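PDB 2NUH: periplasmic divalent cation tolerance protein from Xylella fastidiosa, which is of unknown function but belongs to the CutA family, whose members are generally assigned copper ion binding and a part in divalent cation tolerance. Local coordinates for residues S3-S17 / H78-S91. Sequence-based numbering, arbitrary orientation.
Sequences SDVYLIFSTCPDLPS and HPYRLPEAIAVQVS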
loop_
_atom_site.group_PDB
_atom_site.type_symbol
_atom_site.label_atom_id
_atom_site.label_comp_id
_atom_site.label_asym_id
_atom_site.label_seq_id
_atom_site.Cartn_x
_atom_site.Cartn_y
_atom_site.Cartn_z
ATOM N N SER A 3 -7.253 13.797 -9.832
ATOM C CA SER A 3 -7.573 13.987 -8.394
ATOM C C SER A 3 -6.292 13.893 -7.590
ATOM O O SER A 3 -5.251 13.468 -8.103
ATOM C CB SER A 3 -8.550 12.911 -7.910
ATOM O OG SER A 3 -7.846 11.785 -7.408
ATOM N N ASP A 4 -6.372 14.280 -6.324
ATOM C CA ASP A 4 -5.232 14.136 -5.441
ATOM C C ASP A 4 -5.213 12.838 -4.630
ATOM O O ASP A 4 -4.399 12.674 -3.740
ATOM C CB ASP A 4 -4.702 15.443 -4.790
ATOM C CG ASP A 4 -3.771 16.254 -5.729
ATOM O OD1 ASP A 4 -3.251 17.304 -5.288
ATOM O OD2 ASP A 4 -3.564 15.848 -6.896
ATOM N N VAL A 5 -6.106 11.913 -4.971
ATOM C CA VAL A 5 -6.076 10.584 -4.384
ATOM C C VAL A 5 -5.062 9.723 -5.140
ATOM O O VAL A 5 -4.936 9.803 -6.363
ATOM C CB VAL A 5 -7.477 9.938 -4.369
ATOM C CG1 VAL A 5 -7.387 8.459 -4.032
ATOM C CG2 VAL A 5 -8.359 10.657 -3.365
ATOM N N TYR A 6 -4.318 8.929 -4.379
ATOM C CA TYR A 6 -3.355 8.008 -4.933
ATOM C C TYR A 6 -3.608 6.617 -4.427
ATOM O O TYR A 6 -3.983 6.425 -3.277
ATOM C CB TYR A 6 -1.946 8.418 -4.514
ATOM C CG TYR A 6 -1.432 9.550 -5.359
ATOM C CD1 TYR A 6 -0.496 9.327 -6.353
ATOM C CD2 TYR A 6 -1.915 10.843 -5.187
ATOM C CE1 TYR A 6 -0.033 10.369 -7.146
ATOM C CE2 TYR A 6 -1.470 11.876 -5.979
ATOM C CZ TYR A 6 -0.529 11.636 -6.951
ATOM O OH TYR A 6 -0.088 12.673 -7.743
ATOM N N LEU A 7 -3.387 5.653 -5.310
ATOM C CA LEU A 7 -3.474 4.255 -4.968
ATOM C C LEU A 7 -2.047 3.754 -4.926
ATOM O O LEU A 7 -1.332 3.845 -5.923
ATOM C CB LEU A 7 -4.251 3.510 -6.058
ATOM C CG LEU A 7 -4.590 2.027 -5.951
ATOM C CD1 LEU A 7 -5.267 1.692 -4.642
ATOM C CD2 LEU A 7 -5.482 1.657 -7.110
ATOM N N ILE A 8 -1.626 3.245 -3.777
ATOM C CA ILE A 8 -0.281 2.695 -3.663
ATOM C C ILE A 8 -0.367 1.194 -3.650
ATOM O O ILE A 8 -1.134 0.630 -2.883
ATOM C CB ILE A 8 0.410 3.154 -2.371
ATOM C CG1 ILE A 8 0.464 4.682 -2.322
ATOM C CG2 ILE A 8 1.814 2.557 -2.268
ATOM C CD1 ILE A 8 0.900 5.213 -0.973
ATOM N N PHE A 9 0.431 0.572 -4.512
ATOM C CA PHE A 9 0.559 -0.869 -4.556
ATOM C C PHE A 9 1.778 -1.268 -3.768
ATOM O O PHE A 9 2.847 -0.702 -3.936
ATOM C CB PHE A 9 0.722 -1.340 -5.999
ATOM C CG PHE A 9 -0.482 -1.105 -6.849
ATOM C CD1 PHE A 9 -1.322 -2.156 -7.186
ATOM C CD2 PHE A 9 -0.774 0.161 -7.326
ATOM C CE1 PHE A 9 -2.446 -1.936 -7.983
ATOM C CE2 PHE A 9 -1.883 0.386 -8.122
ATOM C CZ PHE A 9 -2.724 -0.668 -8.436
ATOM N N SER A 10 1.608 -2.260 -2.911
ATOM C CA SER A 10 2.727 -2.882 -2.235
ATOM C C SER A 10 2.395 -4.345 -2.086
ATOM O O SER A 10 1.268 -4.744 -2.335
ATOM C CB SER A 10 2.943 -2.262 -0.858
ATOM O OG SER A 10 4.132 -2.765 -0.278
ATOM N N THR A 11 3.368 -5.153 -1.707
ATOM C CA THR A 11 3.078 -6.528 -1.359
ATOM C C THR A 11 3.762 -6.832 -0.058
ATOM O O THR A 11 4.748 -6.180 0.291
ATOM C CB THR A 11 3.578 -7.528 -2.404
ATOM O OG1 THR A 11 4.994 -7.402 -2.541
ATOM C CG2 THR A 11 2.932 -7.292 -3.737
ATOM N N CYS A 12 3.242 -7.805 0.666
ATOM C CA CYS A 12 3.931 -8.272 1.859
ATOM C C CYS A 12 3.885 -9.770 1.883
ATOM O O CYS A 12 3.070 -10.382 1.206
ATOM C CB CYS A 12 3.345 -7.760 3.171
ATOM S SG CYS A 12 1.589 -7.732 3.209
ATOM N N PRO A 13 4.779 -10.375 2.661
ATOM C CA PRO A 13 4.923 -11.819 2.595
ATOM C C PRO A 13 3.793 -12.601 3.240
ATOM O O PRO A 13 3.604 -13.777 2.912
ATOM C CB PRO A 13 6.224 -12.077 3.348
ATOM C CG PRO A 13 6.375 -10.915 4.266
ATOM C CD PRO A 13 5.759 -9.744 3.562
ATOM N N ASP A 14 3.063 -11.994 4.169
ATOM C CA ASP A 14 2.029 -12.765 4.840
ATOM C C ASP A 14 0.970 -11.926 5.488
ATOM O O ASP A 14 1.000 -10.703 5.396
ATOM C CB ASP A 14 2.660 -13.660 5.895
ATOM C CG ASP A 14 3.382 -12.882 6.976
ATOM O OD1 ASP A 14 3.237 -11.639 7.092
ATOM O OD2 ASP A 14 4.107 -13.538 7.736
ATOM N N LEU A 15 0.036 -12.588 6.161
ATOM C CA LEU A 15 -1.090 -11.884 6.742
ATOM C C LEU A 15 -0.724 -10.946 7.897
ATOM O O LEU A 15 -1.229 -9.841 7.928
ATOM C CB LEU A 15 -2.259 -12.826 7.093
ATOM C CG LEU A 15 -2.923 -13.528 5.893
ATOM C CD1 LEU A 15 -3.817 -14.673 6.357
ATOM C CD2 LEU A 15 -3.696 -12.581 4.975
ATOM N N PRO A 16 0.140 -11.364 8.850
ATOM C CA PRO A 16 0.442 -10.377 9.876
ATOM C C PRO A 16 1.075 -9.122 9.322
ATOM O O PRO A 16 0.704 -8.033 9.729
ATOM C CB PRO A 16 1.422 -11.108 10.804
ATOM C CG PRO A 16 1.105 -12.532 10.585
ATOM C CD PRO A 16 0.809 -12.644 9.134
ATOM N N SER A 17 2.011 -9.249 8.383
ATOM C CA SER A 17 2.599 -8.031 7.848
ATOM C C SER A 17 1.564 -7.167 7.148
ATOM O O SER A 17 1.600 -5.949 7.272
ATOM C CB SER A 17 3.797 -8.291 6.947
ATOM O OG SER A 17 3.466 -9.194 5.939
ATOM N N HIS A 78 7.890 -2.847 7.150
ATOM C CA HIS A 78 7.889 -3.915 6.176
ATOM C C HIS A 78 8.921 -4.981 6.457
ATOM O O HIS A 78 10.045 -4.662 6.811
ATOM C CB HIS A 78 8.143 -3.353 4.797
ATOM C CG HIS A 78 7.418 -4.101 3.739
ATOM N ND1 HIS A 78 7.823 -5.339 3.304
ATOM C CD2 HIS A 78 6.280 -3.809 3.070
ATOM C CE1 HIS A 78 6.974 -5.772 2.385
ATOM N NE2 HIS A 78 6.034 -4.862 2.224
ATOM N N PRO A 79 8.546 -6.258 6.303
ATOM C CA PRO A 79 9.541 -7.315 6.371
ATOM C C PRO A 79 10.639 -7.194 5.346
ATOM O O PRO A 79 11.762 -7.609 5.596
ATOM C CB PRO A 79 8.729 -8.570 6.051
ATOM C CG PRO A 79 7.381 -8.251 6.541
ATOM C CD PRO A 79 7.181 -6.804 6.194
ATOM N N TYR A 80 10.317 -6.671 4.170
ATOM C CA TYR A 80 11.301 -6.626 3.112
ATOM C C TYR A 80 12.178 -5.404 3.231
ATOM O O TYR A 80 11.711 -4.321 3.581
ATOM C CB TYR A 80 10.654 -6.561 1.734
ATOM C CG TYR A 80 9.712 -7.682 1.377
ATOM C CD1 TYR A 80 9.731 -8.903 2.035
ATOM C CD2 TYR A 80 8.807 -7.504 0.346
ATOM C CE1 TYR A 80 8.856 -9.911 1.677
ATOM C CE2 TYR A 80 7.934 -8.501 -0.023
ATOM C CZ TYR A 80 7.957 -9.699 0.649
ATOM O OH TYR A 80 7.079 -10.685 0.274
ATOM N N ARG A 81 13.446 -5.588 2.888
ATOM C CA ARG A 81 14.379 -4.480 2.814
ATOM C C ARG A 81 13.981 -3.502 1.724
ATOM O O ARG A 81 14.139 -2.300 1.882
ATOM C CB ARG A 81 15.798 -5.002 2.583
ATOM C CG ARG A 81 16.860 -3.913 2.458
ATOM C CD ARG A 81 18.272 -4.429 2.740
ATOM N NE ARG A 81 19.285 -3.520 2.202
ATOM C CZ ARG A 81 20.474 -3.284 2.753
ATOM N NH1 ARG A 81 20.827 -3.874 3.889
ATOM N NH2 ARG A 81 21.312 -2.434 2.169
ATOM N N LEU A 82 13.479 -4.024 0.611
ATOM C CA LEU A 82 13.087 -3.170 -0.484
ATOM C C LEU A 82 11.693 -3.582 -0.928
ATOM O O LEU A 82 11.542 -4.428 -1.803
ATOM C CB LEU A 82 14.080 -3.296 -1.635
ATOM C CG LEU A 82 13.769 -2.416 -2.847
ATOM C CD1 LEU A 82 13.603 -0.967 -2.442
ATOM C CD2 LEU A 82 14.859 -2.569 -3.887
ATOM N N PRO A 83 10.665 -3.005 -0.302
ATOM C CA PRO A 83 9.325 -3.398 -0.694
ATOM C C PRO A 83 8.846 -2.687 -1.935
ATOM O O PRO A 83 9.324 -1.615 -2.282
ATOM C CB PRO A 83 8.467 -2.971 0.491
ATOM C CG PRO A 83 9.210 -1.865 1.134
ATOM C CD PRO A 83 10.670 -2.010 0.784
ATOM N N GLU A 84 7.894 -3.321 -2.594
ATOM C CA GLU A 84 7.143 -2.657 -3.630
ATOM C C GLU A 84 6.401 -1.477 -3.028
ATOM O O GLU A 84 5.726 -1.600 -2.000
ATOM C CB GLU A 84 6.159 -3.649 -4.232
ATOM C CG GLU A 84 5.189 -3.050 -5.236
ATOM C CD GLU A 84 4.156 -4.062 -5.646
ATOM O OE1 GLU A 84 2.984 -3.911 -5.277
ATOM O OE2 GLU A 84 4.541 -5.041 -6.302
ATOM N N ALA A 85 6.535 -0.320 -3.655
ATOM C CA ALA A 85 5.739 0.814 -3.233
ATOM C C ALA A 85 5.653 1.717 -4.428
ATOM O O ALA A 85 6.570 2.458 -4.727
ATOM C CB ALA A 85 6.366 1.530 -2.049
ATOM N N ILE A 86 4.554 1.590 -5.155
ATOM C CA ILE A 86 4.374 2.387 -6.351
ATOM C C ILE A 86 2.995 2.995 -6.298
ATOM O O ILE A 86 2.025 2.316 -5.976
ATOM C CB ILE A 86 4.546 1.562 -7.631
ATOM C CG1 ILE A 86 3.724 0.271 -7.568
ATOM C CG2 ILE A 86 6.020 1.237 -7.835
ATOM C CD1 ILE A 86 3.782 -0.575 -8.832
ATOM N N ALA A 87 2.926 4.289 -6.573
ATOM C CA ALA A 87 1.686 5.028 -6.406
ATOM C C ALA A 87 1.185 5.464 -7.746
ATOM O O ALA A 87 1.950 5.944 -8.592
ATOM C CB ALA A 87 1.887 6.238 -5.490
ATOM N N VAL A 88 -0.115 5.294 -7.931
ATOM C CA VAL A 88 -0.761 5.683 -9.160
ATOM C C VAL A 88 -1.774 6.759 -8.796
ATOM O O VAL A 88 -2.546 6.607 -7.851
ATOM C CB VAL A 88 -1.456 4.482 -9.798
ATOM C CG1 VAL A 88 -2.221 4.919 -11.006
ATOM C CG2 VAL A 88 -0.447 3.416 -10.163
ATOM N N GLN A 89 -1.739 7.860 -9.531
ATOM C CA GLN A 89 -2.705 8.925 -9.337
ATOM C C GLN A 89 -4.083 8.502 -9.826
ATOM O O GLN A 89 -4.227 7.974 -10.928
ATOM C CB GLN A 89 -2.269 10.184 -10.081
ATOM C CG GLN A 89 -3.121 11.393 -9.727
ATOM C CD GLN A 89 -2.633 12.667 -10.364
ATOM O OE1 GLN A 89 -2.946 13.760 -9.890
ATOM N NE2 GLN A 89 -1.858 12.545 -11.435
ATOM N N VAL A 90 -5.093 8.739 -9.000
ATOM C CA VAL A 90 -6.474 8.535 -9.409
ATOM C C VAL A 90 -6.879 9.691 -10.308
ATOM O O VAL A 90 -6.708 10.854 -9.950
ATOM C CB VAL A 90 -7.392 8.412 -8.182
ATOM C CG1 VAL A 90 -8.864 8.540 -8.558
ATOM C CG2 VAL A 90 -7.131 7.083 -7.493
ATOM N N SER A 91 -7.383 9.364 -11.490
ATOM C CA SER A 91 -7.775 10.384 -12.451
ATOM C C SER A 91 -9.080 11.024 -12.014
ATOM O O SER A 91 -9.216 12.243 -11.981
ATOM C CB SER A 91 -7.934 9.745 -13.825
ATOM O OG SER A 91 -6.729 9.131 -14.250
HETATM O O HOH W 1 6.793 -5.641 -1.525
#
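L7 and V88 form a hydrogen-bonded antiparallel pair, with both N-H...O links at 2.8 Å between L7 N and V88 O and between V88 N and L7 O. F9 and I86 repeat the pattern, and V90 N donates a nearly straight bond to V5 O (N-H...O 167°). At the N-terminal end V90 O is gripped twice: S3 N lies in its carbonyl plane, while S3 OG sits above that plane. The same OG accepts from V5 N, an ST turn. On one face of the sheet Q89 CA sits over one face of the Y6 ring, toward the rim, 4.0 Å from the ring centroid, a CH-pi contact.

Beyond F9 side chains and water take over. S10 OG, anti to its own N (chi1 -173°), donates to E84 O (2.6 Å). Water 1 donates to T11 OG1 and accepts from E84 N. H78 is used at both nitrogens, each partner in the ring plane: NE2 gives a bent bond to T11 O (2.7 Å, 134°), and ND1 accepts from Y80 N. E55 OE2 of strand 50-63 is hydrogen-bonded to both T11 OG1 and Y80 OH. Strand 86-89 thus joins strand 5-12, which pairs with strand 50-63 on its other edge, within the antiparallel sheet of the ferredoxin-like CutA fold.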